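Local coordinates for L-serine ammonia-lyase (PDB 5C3U), which belongs to the pyridoxal-phosphate-dependent enzyme family and carries a covalently bound pyridoxal-5'-phosphate, at residues Ser17-Thr22 against Lys52-Gly57; Pro23-Pro28 against Leu40-Ile45; Asn80-Val85 against Gln110-Asp115; Phe59-Val64 against Arg90-Glu95. One frame throughout, in Å; residues are numbered along the deposited sequence.

Contact 1: residues Ser17-Thr22 against Lys52-Gly57; sequences SLHVAT and KMRGIG. With PLP (pyridoxal-5'-phosphate), chain B.
A water molecule ties His19 to Arg54: it lies 2.8 Å from His19 ND1 and donates a 2.7 Å hydrogen bond to Arg54 O. With chi1 at 73° the imidazole sits between its own backbone N and carbonyl carbon, and Arg54 CG comes over one ring face, 4.0 Å from His19 CG. Farther out, the guanidinium plane is turned 39° from the ring and brings Arg54 NH2 to 3.6 Å from His19 CD2. Thr22 OG1 meets the guanidinium edge in its plane, but Glu43 is the stronger partner of both Thr22 and Arg54, and Glu162 takes a second salt bridge from Arg54. Leu18 CB packs at 3.7 Å on Met53 CE, the end of a side chain bent at chi2 and chi3. On the same helix, Lys52 NZ is bonded to PLP C4A at 1.6 Å. The loop Ser17-Thr22 thus packs against Met53, Arg54 and Gly57, near the start of the helix with the pyridoxal-5'-phosphate-bearing Lys52, the covalent site of a pyridoxal-phosphate-dependent enzyme.

Contact 2: residues Pro23-Pro28 against Leu40-Ile45; sequences PLLHAP and LKMENI
Strand 24-26 runs antiparallel to strand 40-42, their short axes 4.7 Å apart at closest and 141° between directions, with Leu24 and Lys41 a non-hydrogen-bonded pair and Leu25 and Leu40 a hydrogen-bonded one. Leu25 N reaches Leu40 O at 2.8 Å, and Leu40 N returns to Leu25 O at 2.7 Å. The straightest bond, 171° at the hydrogen, joins Met42 N to Pro23 O at 3.0 Å. This pairing adds an outermost, antiparallel strand to the six-stranded mixed sheet, whose next strand along, 306-311, is parallel to 37-42. The Leu25 and Met42 side chains cross at about a right angle, with Leu25 CD1 3.7 Å from Met42 CG, on the face where Ala27 CB touches Leu40 CD1 at 4.1 Å; Phe270 and Phe274 of helix 260-274 cover Leu40 there. Across the sheet, Leu24 has CG anti to its N (chi1 -176°), which carries CD1 to 4.0 Å from Lys41 CB. Beyond that contact Lys41 NZ hydrogen-bonds Gln166 and forms a salt bridge with Glu162, both of helix 150-166.

Contact 3: residues Asn80-Val85 against Gln110-Asp115; sequences NTVLAV and QSIRTD. With PLP (pyridoxal-5'-phosphate), chain B.
Gln110 O is gripped twice from within its own helix, by Thr114 N at 2.8 Å and by Thr114 OG1 at 2.9 Å, the two donors coming from opposite faces of the carbonyl plane. Across to helix 80-85 the contact is apolar. Leu83 CD2 meets Ser111 CB at 3.9 Å and Ile112 CG1 at 4.0 Å, the leucine and isoleucine side chains crossing at about a right angle. Ile112 CD1 extends onward to Val82 CG2, 3.9 Å away; with chi2 at 164° its chain is stretched out from the helix. The short helix axes lie 9.8 Å apart and only 20° from parallel, an ordinary spacing for packed helices. Both helices belong to the alpha/beta domain built on the four-stranded parallel sheet, and Ile98 of strand 95-100 underlies Val82 and Ile112 together. At the start of the first segment, Asn80 ND2 donates to PLP O3 at 3.1 Å, with 137° at the hydrogen. Glu279 also accepts from ND2, while Ser315 N donates to Asn80 OD1, so both ends of the amide are held beside pyridoxal-5'-phosphate.

Contact 4: residues Phe59-Val64 against Arg90-Glu95; sequences FCYQAV and RQLGVE
Helix residues Phe59-Val64 face the last turn of the helix ending at Leu92 and the extended chain after it, with Val64 CA and Leu92 CA the nearest pair at 7.5 Å. Gly93 breaks the helix with a positive phi of 69°, and the chain then turns into strand 95-100. The arrangement belongs to the alpha/beta domain with a four-stranded parallel sheet: helix 52-67 precedes strand 72-75, helix 79-92 follows it, and the two helices pack side by side here. No hydrogen bond crosses the contact, and the evidence for its cohesion is a set of carbon contacts gathered round Leu92. CD1 of this leucine spans Cys60 and Val64, one turn apart, while CD2 goes to Tyr61. CD1 lies against the backbone and side chain of Cys60, 3.7 Å from Cys60 O and 4.0 Å from Cys60 CB, and also touches Val64 CG2 at 3.9 Å. Leu92 CD2 lies 4.0 Å from Tyr61 CD2, oblique to the ring, and the two side chains cross at about a right angle. Phe73 of strand 72-75 touches Cys60, Ala63 and Val94, closing the inner side of the group. Val64 and Val94 slide past each other in opposite directions. The same Val64 methyl that meets Leu92 does the touching, with CG2 anti to its carbonyl carbon and 3.8 Å from Val94 CG2.

How the contacts relate
Contact 3 is buried, contacts 1 and 2 are partly buried, and contact 4 lies at the surface. Contacts 1 and 4 share helix 52-67, and contacts 3 and 4 share helix 79-92, linked further by the 3.1 Å salt bridge from Arg90 NE to Asp115 OD1. Contact 2 alone rests on backbone pairing, at the edge of the larger sheet. It meets contact 1 through charge, Glu43 OE1 accepting from Arg54 NE at 2.7 Å. Contacts 3 and 4 are apolar across their helices. Contacts 1 and 3 reach pyridoxal-5'-phosphate from neighbouring helices, where Lys52 CE packs 3.3 Å from Thr81 OG1; contacts 2 and 4 stand well apart, their centres about 28 Å from each other.

Contact 1: residues Ser17-Thr22 against Lys52-Gly57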
loop_
_atom_site.group_PDB
_atom_site.type_symbol
_atom_site.label_atom_id
_atom_site.label_comp_id
_atom_site.label_asym_id
_atom_site.label_seq_id
_atom_site.Cartn_x
_atom_site.Cartn_y
_atom_site.Cartn_z
ATOM N N SER A 17 -1.068 9.670 -17.042
ATOM C CA SER A 17 -0.614 8.906 -15.877
ATOM C C SER A 17 0.109 7.605 -16.211
ATOM O O SER A 17 -0.110 7.005 -17.272
ATOM C CB SER A 17 -1.792 8.622 -14.939
ATOM O OG SER A 17 -2.550 7.519 -15.408
ATOM N N LEU A 18 0.954 7.173 -15.274
ATOM C CA LEU A 18 1.768 5.982 -15.415
ATOM C C LEU A 18 1.077 4.700 -14.889
ATOM O O LEU A 18 1.446 3.588 -15.254
ATOM C CB LEU A 18 3.116 6.188 -14.727
ATOM C CG LEU A 18 4.123 7.116 -15.424
ATOM C CD1 LEU A 18 5.238 7.555 -14.487
ATOM C CD2 LEU A 18 4.714 6.429 -16.645
ATOM N N HIS A 19 0.083 4.871 -14.025
ATOM C CA HIS A 19 -0.720 3.753 -13.531
ATOM C C HIS A 19 -1.828 3.400 -14.511
ATOM O O HIS A 19 -2.102 4.132 -15.479
ATOM C CB HIS A 19 -1.338 4.119 -12.174
ATOM C CG HIS A 19 -2.464 5.116 -12.280
ATOM N ND1 HIS A 19 -2.264 6.443 -12.173
ATOM C CD2 HIS A 19 -3.829 4.942 -12.504
ATOM C CE1 HIS A 19 -3.442 7.087 -12.315
ATOM N NE2 HIS A 19 -4.395 6.169 -12.523
ATOM N N VAL A 20 -2.491 2.285 -14.251
ATOM C CA VAL A 20 -3.539 1.776 -15.136
ATOM C C VAL A 20 -4.794 1.622 -14.319
ATOM O O VAL A 20 -4.724 1.545 -13.092
ATOM C CB VAL A 20 -3.140 0.438 -15.832
ATOM C CG1 VAL A 20 -1.903 0.637 -16.692
ATOM C CG2 VAL A 20 -2.945 -0.713 -14.834
ATOM N N ALA A 21 -5.949 1.614 -14.975
ATOM C CA ALA A 21 -7.179 1.247 -14.283
ATOM C C ALA A 21 -7.149 -0.256 -13.996
ATOM O O ALA A 21 -6.687 -1.060 -14.816
ATOM C CB ALA A 21 -8.408 1.646 -15.092
ATOM N N THR A 22 -7.575 -0.634 -12.801
ATOM C CA THR A 22 -7.434 -2.021 -12.374
ATOM C C THR A 22 -8.809 -2.647 -12.174
ATOM O O THR A 22 -9.768 -1.933 -11.899
ATOM C CB THR A 22 -6.672 -2.123 -11.042
ATOM O OG1 THR A 22 -7.319 -1.285 -10.082
ATOM C CG2 THR A 22 -5.215 -1.706 -11.194
ATOM N N LYS A 52 1.603 1.360 -5.339
ATOM C CA LYS A 52 2.595 2.440 -5.386
ATOM C C LYS A 52 2.652 3.106 -6.736
ATOM O O LYS A 52 2.951 4.304 -6.830
ATOM C CB LYS A 52 4.010 1.986 -4.966
ATOM C CG LYS A 52 4.125 1.566 -3.501
ATOM C CD LYS A 52 3.880 2.804 -2.629
ATOM C CE LYS A 52 4.383 2.595 -1.219
ATOM N NZ LYS A 52 3.836 1.328 -0.664
ATOM N N MET A 53 2.365 2.349 -7.797
ATOM C CA MET A 53 2.326 2.936 -9.132
ATOM C C MET A 53 1.425 4.191 -9.216
ATOM O O MET A 53 1.743 5.133 -9.956
ATOM C CB MET A 53 1.905 1.868 -10.140
ATOM C CG MET A 53 2.537 1.939 -11.514
ATOM S SD MET A 53 4.330 2.166 -11.561
ATOM C CE MET A 53 4.105 3.824 -12.033
ATOM N N ARG A 54 0.334 4.245 -8.443
ATOM C CA ARG A 54 -0.547 5.431 -8.468
ATOM C C ARG A 54 0.149 6.634 -7.831
ATOM O O ARG A 54 0.361 7.666 -8.493
ATOM C CB ARG A 54 -1.883 5.176 -7.745
ATOM C CG ARG A 54 -2.737 4.094 -8.393
ATOM C CD ARG A 54 -4.056 3.930 -7.660
ATOM N NE ARG A 54 -4.823 2.830 -8.232
ATOM C CZ ARG A 54 -5.719 2.959 -9.204
ATOM N NH1 ARG A 54 -6.343 1.871 -9.641
ATOM N NH2 ARG A 54 -6.005 4.158 -9.731
ATOM N N GLY A 55 0.460 6.520 -6.535
ATOM C CA GLY A 55 1.078 7.625 -5.795
ATOM C C GLY A 55 2.442 7.990 -6.331
ATOM O O GLY A 55 2.732 9.174 -6.599
ATOM N N ILE A 56 3.300 6.968 -6.480
ATOM C CA ILE A 56 4.693 7.191 -6.882
ATOM C C ILE A 56 4.758 7.645 -8.335
ATOM O O ILE A 56 5.538 8.546 -8.668
ATOM C CB ILE A 56 5.591 5.967 -6.593
ATOM C CG1 ILE A 56 5.500 5.585 -5.108
ATOM C CG2 ILE A 56 7.032 6.202 -7.056
ATOM C CD1 ILE A 56 5.885 6.700 -4.153
ATOM N N GLY A 57 3.903 7.065 -9.181
ATOM C CA GLY A 57 3.728 7.499 -10.576
ATOM C C GLY A 57 3.430 8.982 -10.692
ATOM O O GLY A 57 4.033 9.673 -11.506
HETATM N N1 PLP B . 0.378 -2.294 0.799
HETATM C C2 PLP B . 1.400 -2.343 -0.073
HETATM C C2A PLP B . 1.761 -3.610 -0.811
HETATM C C3 PLP B . 2.195 -1.135 -0.302
HETATM O O3 PLP B . 3.240 -1.152 -1.188
HETATM C C4 PLP B . 1.792 0.084 0.431
HETATM C C4A PLP B . 2.534 1.336 0.214
HETATM C C5 PLP B . 0.645 0.024 1.373
HETATM C C6 PLP B . -0.015 -1.203 1.496
HETATM C C5A PLP B . 0.178 1.240 2.175
HETATM O O4P PLP B . 1.260 2.157 2.281
HETATM P P PLP B . 1.237 3.667 2.866
HETATM O O1P PLP B . 0.854 4.589 1.761
HETATM O O2P PLP B . 0.305 3.714 4.091
HETATM O O3P PLP B . 2.666 3.763 3.269
HETATM O O HOH W 1 -0.368 8.221 -11.020
#

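Contact 2: residues Pro23-Pro28 against Leu40-Ile45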
loop_
_atom_site.group_PDB
_atom_site.type_symbol
_atom_site.label_atom_id
_atom_site.label_comp_id
_atom_site.label_asym_id
_atom_site.label_seq_id
_atom_site.Cartn_x
_atom_site.Cartn_y
_atom_site.Cartn_z
ATOM N N PRO A 23 -8.899 -3.986 -12.290
ATOM C CA PRO A 23 -10.178 -4.676 -12.069
ATOM C C PRO A 23 -10.728 -4.527 -10.652
ATOM O O PRO A 23 -9.950 -4.459 -9.675
ATOM C CB PRO A 23 -9.825 -6.148 -12.294
ATOM C CG PRO A 23 -8.634 -6.144 -13.158
ATOM C CD PRO A 23 -7.860 -4.905 -12.798
ATOM N N LEU A 24 -12.057 -4.496 -10.560
ATOM C CA LEU A 24 -12.752 -4.658 -9.286
ATOM C C LEU A 24 -13.460 -6.014 -9.327
ATOM O O LEU A 24 -14.509 -6.154 -9.960
ATOM C CB LEU A 24 -13.733 -3.511 -9.028
ATOM C CG LEU A 24 -14.459 -3.522 -7.675
ATOM C CD1 LEU A 24 -13.523 -3.199 -6.517
ATOM C CD2 LEU A 24 -15.651 -2.585 -7.664
ATOM N N LEU A 25 -12.857 -7.013 -8.689
ATOM C CA LEU A 25 -13.366 -8.386 -8.747
ATOM C C LEU A 25 -14.347 -8.724 -7.638
ATOM O O LEU A 25 -14.155 -8.367 -6.479
ATOM C CB LEU A 25 -12.213 -9.395 -8.769
ATOM C CG LEU A 25 -11.186 -9.333 -9.912
ATOM C CD1 LEU A 25 -10.077 -10.343 -9.658
ATOM C CD2 LEU A 25 -11.797 -9.550 -11.295
ATOM N N HIS A 26 -15.425 -9.406 -8.007
ATOM C CA HIS A 26 -16.353 -9.924 -7.023
ATOM C C HIS A 26 -15.766 -11.172 -6.420
ATOM O O HIS A 26 -15.156 -11.993 -7.122
ATOM C CB HIS A 26 -17.694 -10.214 -7.691
ATOM C CG HIS A 26 -18.785 -10.587 -6.730
ATOM N ND1 HIS A 26 -19.412 -11.785 -6.776
ATOM C CD2 HIS A 26 -19.357 -9.877 -5.671
ATOM C CE1 HIS A 26 -20.342 -11.841 -5.794
ATOM N NE2 HIS A 26 -20.308 -10.673 -5.119
ATOM N N ALA A 27 -15.906 -11.313 -5.106
ATOM C CA ALA A 27 -15.416 -12.487 -4.390
ATOM C C ALA A 27 -16.600 -13.370 -3.948
ATOM O O ALA A 27 -17.133 -13.184 -2.854
ATOM C CB ALA A 27 -14.590 -12.039 -3.182
ATOM N N PRO A 28 -17.035 -14.323 -4.797
ATOM C CA PRO A 28 -18.322 -14.970 -4.467
ATOM C C PRO A 28 -18.332 -15.897 -3.247
ATOM O O PRO A 28 -19.351 -15.975 -2.555
ATOM C CB PRO A 28 -18.680 -15.745 -5.743
ATOM C CG PRO A 28 -17.392 -15.911 -6.481
ATOM C CD PRO A 28 -16.499 -14.762 -6.098
ATOM N N LEU A 40 -13.004 -6.824 -4.602
ATOM C CA LEU A 40 -11.565 -6.723 -4.419
ATOM C C LEU A 40 -10.986 -5.814 -5.493
ATOM O O LEU A 40 -11.121 -6.096 -6.689
ATOM C CB LEU A 40 -10.936 -8.116 -4.504
ATOM C CG LEU A 40 -11.525 -9.183 -3.577
ATOM C CD1 LEU A 40 -10.895 -10.529 -3.885
ATOM C CD2 LEU A 40 -11.352 -8.809 -2.113
ATOM N N LYS A 41 -10.366 -4.711 -5.062
ATOM C CA LYS A 41 -9.727 -3.763 -5.985
ATOM C C LYS A 41 -8.279 -4.218 -6.218
ATOM O O LYS A 41 -7.457 -4.177 -5.303
ATOM C CB LYS A 41 -9.802 -2.339 -5.404
ATOM C CG LYS A 41 -9.255 -1.240 -6.302
ATOM C CD LYS A 41 -9.928 -1.235 -7.673
ATOM C CE LYS A 41 -9.639 0.084 -8.384
ATOM N NZ LYS A 41 -10.131 0.053 -9.797
ATOM N N MET A 42 -7.977 -4.690 -7.432
ATOM C CA MET A 42 -6.755 -5.456 -7.697
ATOM C C MET A 42 -5.530 -4.633 -8.141
ATOM O O MET A 42 -5.149 -4.640 -9.312
ATOM C CB MET A 42 -7.031 -6.565 -8.739
ATOM C CG MET A 42 -8.189 -7.488 -8.358
ATOM S SD MET A 42 -7.857 -8.374 -6.821
ATOM C CE MET A 42 -6.491 -9.398 -7.363
ATOM N N GLU A 43 -4.881 -3.977 -7.187
ATOM C CA GLU A 43 -3.669 -3.186 -7.474
ATOM C C GLU A 43 -2.393 -3.982 -7.829
ATOM O O GLU A 43 -1.371 -3.399 -8.247
ATOM C CB GLU A 43 -3.440 -2.202 -6.319
ATOM C CG GLU A 43 -4.629 -1.271 -6.112
ATOM C CD GLU A 43 -4.891 -0.392 -7.337
ATOM O OE1 GLU A 43 -3.979 0.368 -7.728
ATOM O OE2 GLU A 43 -6.008 -0.457 -7.898
ATOM N N ASN A 44 -2.436 -5.309 -7.668
ATOM C CA ASN A 44 -1.315 -6.158 -8.080
ATOM C C ASN A 44 -1.126 -6.150 -9.588
ATOM O O ASN A 44 -0.089 -6.577 -10.091
ATOM C CB ASN A 44 -1.492 -7.598 -7.567
ATOM C CG ASN A 44 -2.834 -8.205 -7.970
ATOM O OD1 ASN A 44 -3.873 -7.538 -7.928
ATOM N ND2 ASN A 44 -2.821 -9.479 -8.346
ATOM N N ILE A 45 -2.132 -5.646 -10.301
ATOM C CA ILE A 45 -2.120 -5.554 -11.772
ATOM C C ILE A 45 -1.388 -4.292 -12.290
ATOM O O ILE A 45 -1.062 -4.178 -13.477
ATOM C CB ILE A 45 -3.570 -5.602 -12.338
ATOM C CG1 ILE A 45 -4.243 -6.931 -11.975
ATOM C CG2 ILE A 45 -3.600 -5.414 -13.861
ATOM C CD1 ILE A 45 -3.485 -8.149 -12.461
#

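Contact 3: residues Asn80-Val85 against Gln110-Asp115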
loop_
_atom_site.group_PDB
_atom_site.type_symbol
_atom_site.label_atom_id
_atom_site.label_comp_id
_atom_site.label_asym_id
_atom_site.label_seq_id
_atom_site.Cartn_x
_atom_site.Cartn_y
_atom_site.Cartn_z
ATOM N N ASN A 80 8.158 -1.845 -2.587
ATOM C CA ASN A 80 7.284 -1.479 -3.695
ATOM C C ASN A 80 7.522 -0.073 -4.183
ATOM O O ASN A 80 7.275 0.219 -5.359
ATOM C CB ASN A 80 5.848 -1.761 -3.344
ATOM C CG ASN A 80 5.664 -3.222 -2.988
ATOM O OD1 ASN A 80 6.054 -4.101 -3.783
ATOM N ND2 ASN A 80 5.144 -3.502 -1.798
ATOM N N THR A 81 8.003 0.787 -3.288
ATOM C CA THR A 81 8.373 2.140 -3.698
ATOM C C THR A 81 9.548 2.093 -4.669
ATOM O O THR A 81 9.483 2.710 -5.737
ATOM C CB THR A 81 8.695 3.018 -2.493
ATOM O OG1 THR A 81 7.640 2.840 -1.545
ATOM C CG2 THR A 81 8.767 4.507 -2.916
ATOM N N VAL A 82 10.593 1.331 -4.336
ATOM C CA VAL A 82 11.771 1.323 -5.203
ATOM C C VAL A 82 11.414 0.713 -6.539
ATOM O O VAL A 82 11.882 1.188 -7.562
ATOM C CB VAL A 82 13.060 0.694 -4.592
ATOM C CG1 VAL A 82 13.465 1.477 -3.336
ATOM C CG2 VAL A 82 12.925 -0.811 -4.301
ATOM N N LEU A 83 10.538 -0.290 -6.541
ATOM C CA LEU A 83 10.140 -0.898 -7.832
ATOM C C LEU A 83 9.374 0.102 -8.723
ATOM O O LEU A 83 9.555 0.125 -9.953
ATOM C CB LEU A 83 9.328 -2.175 -7.599
ATOM C CG LEU A 83 10.193 -3.332 -7.092
ATOM C CD1 LEU A 83 9.309 -4.414 -6.474
ATOM C CD2 LEU A 83 10.984 -3.906 -8.266
ATOM N N ALA A 84 8.497 0.899 -8.104
ATOM C CA ALA A 84 7.704 1.890 -8.809
ATOM C C ALA A 84 8.616 2.982 -9.348
ATOM O O ALA A 84 8.471 3.395 -10.503
ATOM C CB ALA A 84 6.635 2.499 -7.895
ATOM N N VAL A 85 9.569 3.420 -8.533
ATOM C CA VAL A 85 10.518 4.465 -8.964
ATOM C C VAL A 85 11.339 3.935 -10.158
ATOM O O VAL A 85 11.514 4.642 -11.164
ATOM C CB VAL A 85 11.422 4.911 -7.812
ATOM C CG1 VAL A 85 12.551 5.825 -8.302
ATOM C CG2 VAL A 85 10.577 5.656 -6.773
ATOM N N GLN A 110 16.704 -8.045 -9.597
ATOM C CA GLN A 110 16.792 -8.251 -11.045
ATOM C C GLN A 110 15.900 -7.266 -11.800
ATOM O O GLN A 110 16.287 -6.759 -12.852
ATOM C CB GLN A 110 16.413 -9.680 -11.430
ATOM C CG GLN A 110 16.534 -9.955 -12.926
ATOM C CD GLN A 110 17.949 -9.746 -13.450
ATOM O OE1 GLN A 110 18.841 -10.564 -13.213
ATOM N NE2 GLN A 110 18.159 -8.649 -14.167
ATOM N N SER A 111 14.704 -7.013 -11.263
ATOM C CA SER A 111 13.773 -6.087 -11.904
ATOM C C SER A 111 14.366 -4.704 -11.979
ATOM O O SER A 111 14.227 -4.020 -13.001
ATOM C CB SER A 111 12.445 -6.010 -11.152
ATOM O OG SER A 111 11.726 -7.205 -11.317
ATOM N N ILE A 112 14.999 -4.284 -10.877
ATOM C CA ILE A 112 15.601 -2.961 -10.803
ATOM C C ILE A 112 16.775 -2.820 -11.775
ATOM O O ILE A 112 16.913 -1.803 -12.450
ATOM C CB ILE A 112 16.017 -2.618 -9.360
ATOM C CG1 ILE A 112 14.781 -2.595 -8.453
ATOM C CG2 ILE A 112 16.758 -1.283 -9.313
ATOM C CD1 ILE A 112 15.117 -2.658 -6.985
ATOM N N ARG A 113 17.612 -3.849 -11.855
ATOM C CA ARG A 113 18.715 -3.863 -12.834
ATOM C C ARG A 113 18.215 -3.863 -14.275
ATOM O O ARG A 113 18.724 -3.119 -15.109
ATOM C CB ARG A 113 19.618 -5.072 -12.634
ATOM C CG ARG A 113 20.499 -5.025 -11.403
ATOM C CD ARG A 113 21.435 -6.231 -11.414
ATOM N NE ARG A 113 21.737 -6.703 -10.065
ATOM C CZ ARG A 113 21.208 -7.790 -9.499
ATOM N NH1 ARG A 113 21.549 -8.116 -8.260
ATOM N NH2 ARG A 113 20.345 -8.556 -10.165
ATOM N N THR A 114 17.214 -4.686 -14.559
ATOM C CA THR A 114 16.632 -4.748 -15.903
ATOM C C THR A 114 16.076 -3.394 -16.359
ATOM O O THR A 114 16.151 -3.058 -17.534
ATOM C CB THR A 114 15.548 -5.835 -15.975
ATOM O OG1 THR A 114 16.162 -7.116 -15.770
ATOM C CG2 THR A 114 14.795 -5.805 -17.322
ATOM N N ASP A 115 15.542 -2.609 -15.419
ATOM C CA ASP A 115 15.012 -1.284 -15.711
ATOM C C ASP A 115 16.126 -0.304 -16.077
ATOM O O ASP A 115 15.865 0.766 -16.621
ATOM C CB ASP A 115 14.282 -0.727 -14.470
ATOM C CG ASP A 115 12.883 -1.304 -14.286
ATOM O OD1 ASP A 115 12.294 -1.783 -15.274
ATOM O OD2 ASP A 115 12.354 -1.252 -13.144
HETATM N N1 PLP B . 0.378 -2.294 0.799
HETATM C C2 PLP B . 1.400 -2.343 -0.073
HETATM C C2A PLP B . 1.761 -3.610 -0.811
HETATM C C3 PLP B . 2.195 -1.135 -0.302
HETATM O O3 PLP B . 3.240 -1.152 -1.188
HETATM C C4 PLP B . 1.792 0.084 0.431
HETATM C C4A PLP B . 2.534 1.336 0.214
HETATM C C5 PLP B . 0.645 0.024 1.373
HETATM C C6 PLP B . -0.015 -1.203 1.496
HETATM C C5A PLP B . 0.178 1.240 2.175
HETATM O O4P PLP B . 1.260 2.157 2.281
HETATM P P PLP B . 1.237 3.667 2.866
HETATM O O1P PLP B . 0.854 4.589 1.761
HETATM O O2P PLP B . 0.305 3.714 4.091
HETATM O O3P PLP B . 2.666 3.763 3.269
#

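Contact 4: residues Phe59-Val64 against Arg90-Glu95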
loop_
_atom_site.group_PDB
_atom_site.type_symbol
_atom_site.label_atom_id
_atom_site.label_comp_id
_atom_site.label_asym_id
_atom_site.label_seq_id
_atom_site.Cartn_x
_atom_site.Cartn_y
_atom_site.Cartn_z
ATOM N N PHE A 59 4.020 11.404 -8.411
ATOM C CA PHE A 59 5.169 12.159 -7.923
ATOM C C PHE A 59 6.249 12.226 -9.011
ATOM O O PHE A 59 6.757 13.324 -9.331
ATOM C CB PHE A 59 5.716 11.509 -6.652
ATOM C CG PHE A 59 6.910 12.216 -6.066
ATOM C CD1 PHE A 59 6.755 13.130 -5.026
ATOM C CD2 PHE A 59 8.183 11.944 -6.530
ATOM C CE1 PHE A 59 7.877 13.764 -4.474
ATOM C CE2 PHE A 59 9.304 12.583 -5.998
ATOM C CZ PHE A 59 9.137 13.494 -4.962
ATOM N N CYS A 60 6.586 11.066 -9.569
ATOM C CA CYS A 60 7.661 10.999 -10.569
ATOM C C CYS A 60 7.347 11.772 -11.849
ATOM O O CYS A 60 8.214 12.503 -12.380
ATOM C CB CYS A 60 8.019 9.564 -10.884
ATOM S SG CYS A 60 8.853 8.747 -9.512
ATOM N N TYR A 61 6.104 11.624 -12.323
ATOM C CA TYR A 61 5.613 12.328 -13.514
ATOM C C TYR A 61 5.726 13.840 -13.340
ATOM O O TYR A 61 6.282 14.528 -14.196
ATOM C CB TYR A 61 4.169 11.909 -13.840
ATOM C CG TYR A 61 3.704 12.384 -15.206
ATOM C CD1 TYR A 61 3.061 13.615 -15.361
ATOM C CD2 TYR A 61 3.983 11.635 -16.343
ATOM C CE1 TYR A 61 2.682 14.065 -16.619
ATOM C CE2 TYR A 61 3.596 12.065 -17.602
ATOM C CZ TYR A 61 2.945 13.273 -17.737
ATOM O OH TYR A 61 2.558 13.671 -19.002
ATOM N N GLN A 62 5.225 14.350 -12.212
ATOM C CA GLN A 62 5.291 15.757 -11.901
ATOM C C GLN A 62 6.724 16.258 -11.728
ATOM O O GLN A 62 7.052 17.380 -12.167
ATOM C CB GLN A 62 4.428 16.090 -10.669
ATOM C CG GLN A 62 4.244 17.592 -10.431
ATOM C CD GLN A 62 3.772 18.342 -11.674
ATOM O OE1 GLN A 62 2.746 18.016 -12.259
ATOM N NE2 GLN A 62 4.518 19.358 -12.071
ATOM N N ALA A 63 7.584 15.450 -11.102
ATOM C CA ALA A 63 8.978 15.841 -10.951
ATOM C C ALA A 63 9.618 16.099 -12.310
ATOM O O ALA A 63 10.352 17.084 -12.472
ATOM C CB ALA A 63 9.775 14.790 -10.187
ATOM N N VAL A 64 9.352 15.211 -13.267
ATOM C CA VAL A 64 9.928 15.368 -14.604
ATOM C C VAL A 64 9.299 16.564 -15.343
ATOM O O VAL A 64 10.005 17.323 -16.010
ATOM C CB VAL A 64 9.861 14.073 -15.435
ATOM C CG1 VAL A 64 10.272 14.341 -16.888
ATOM C CG2 VAL A 64 10.774 13.009 -14.837
ATOM N N ARG A 90 12.541 4.466 -15.909
ATOM C CA ARG A 90 12.705 3.905 -17.262
ATOM C C ARG A 90 11.670 4.494 -18.257
ATOM O O ARG A 90 12.027 4.844 -19.394
ATOM C CB ARG A 90 12.699 2.366 -17.247
ATOM C CG ARG A 90 12.628 1.750 -18.646
ATOM C CD ARG A 90 12.745 0.229 -18.677
ATOM N NE ARG A 90 11.648 -0.483 -18.000
ATOM C CZ ARG A 90 10.535 -0.935 -18.585
ATOM N NH1 ARG A 90 9.615 -1.579 -17.856
ATOM N NH2 ARG A 90 10.327 -0.737 -19.884
ATOM N N GLN A 91 10.413 4.634 -17.833
ATOM C CA GLN A 91 9.341 5.156 -18.709
ATOM C C GLN A 91 9.562 6.623 -19.043
ATOM O O GLN A 91 9.291 7.057 -20.163
ATOM C CB GLN A 91 7.965 5.017 -18.068
ATOM C CG GLN A 91 7.446 3.591 -17.971
ATOM C CD GLN A 91 7.455 2.884 -19.309
ATOM O OE1 GLN A 91 6.748 3.278 -20.227
ATOM N NE2 GLN A 91 8.258 1.834 -19.417
ATOM N N LEU A 92 10.073 7.371 -18.061
ATOM C CA LEU A 92 10.304 8.814 -18.206
ATOM C C LEU A 92 11.665 9.182 -18.812
ATOM O O LEU A 92 11.907 10.353 -19.122
ATOM C CB LEU A 92 10.098 9.529 -16.859
ATOM C CG LEU A 92 8.682 9.374 -16.287
ATOM C CD1 LEU A 92 8.644 9.788 -14.818
ATOM C CD2 LEU A 92 7.646 10.146 -17.107
ATOM N N GLY A 93 12.542 8.193 -18.989
ATOM C CA GLY A 93 13.902 8.431 -19.493
ATOM C C GLY A 93 14.826 9.173 -18.530
ATOM O O GLY A 93 15.584 10.061 -18.943
ATOM N N VAL A 94 14.772 8.811 -17.248
ATOM C CA VAL A 94 15.487 9.518 -16.194
ATOM C C VAL A 94 16.365 8.524 -15.442
ATOM O O VAL A 94 16.021 7.342 -15.352
ATOM C CB VAL A 94 14.474 10.237 -15.262
ATOM C CG1 VAL A 94 14.929 10.250 -13.825
ATOM C CG2 VAL A 94 14.193 11.641 -15.778
ATOM N N GLU A 95 17.504 8.990 -14.941
ATOM C CA GLU A 95 18.362 8.186 -14.055
ATOM C C GLU A 95 17.712 7.855 -12.705
ATOM O O GLU A 95 17.067 8.705 -12.087
ATOM C CB GLU A 95 19.662 8.950 -13.799
ATOM C CG GLU A 95 20.893 8.104 -13.552
ATOM C CD GLU A 95 22.121 8.697 -14.228
ATOM O OE1 GLU A 95 22.393 9.905 -14.039
ATOM O OE2 GLU A 95 22.806 7.959 -14.970
#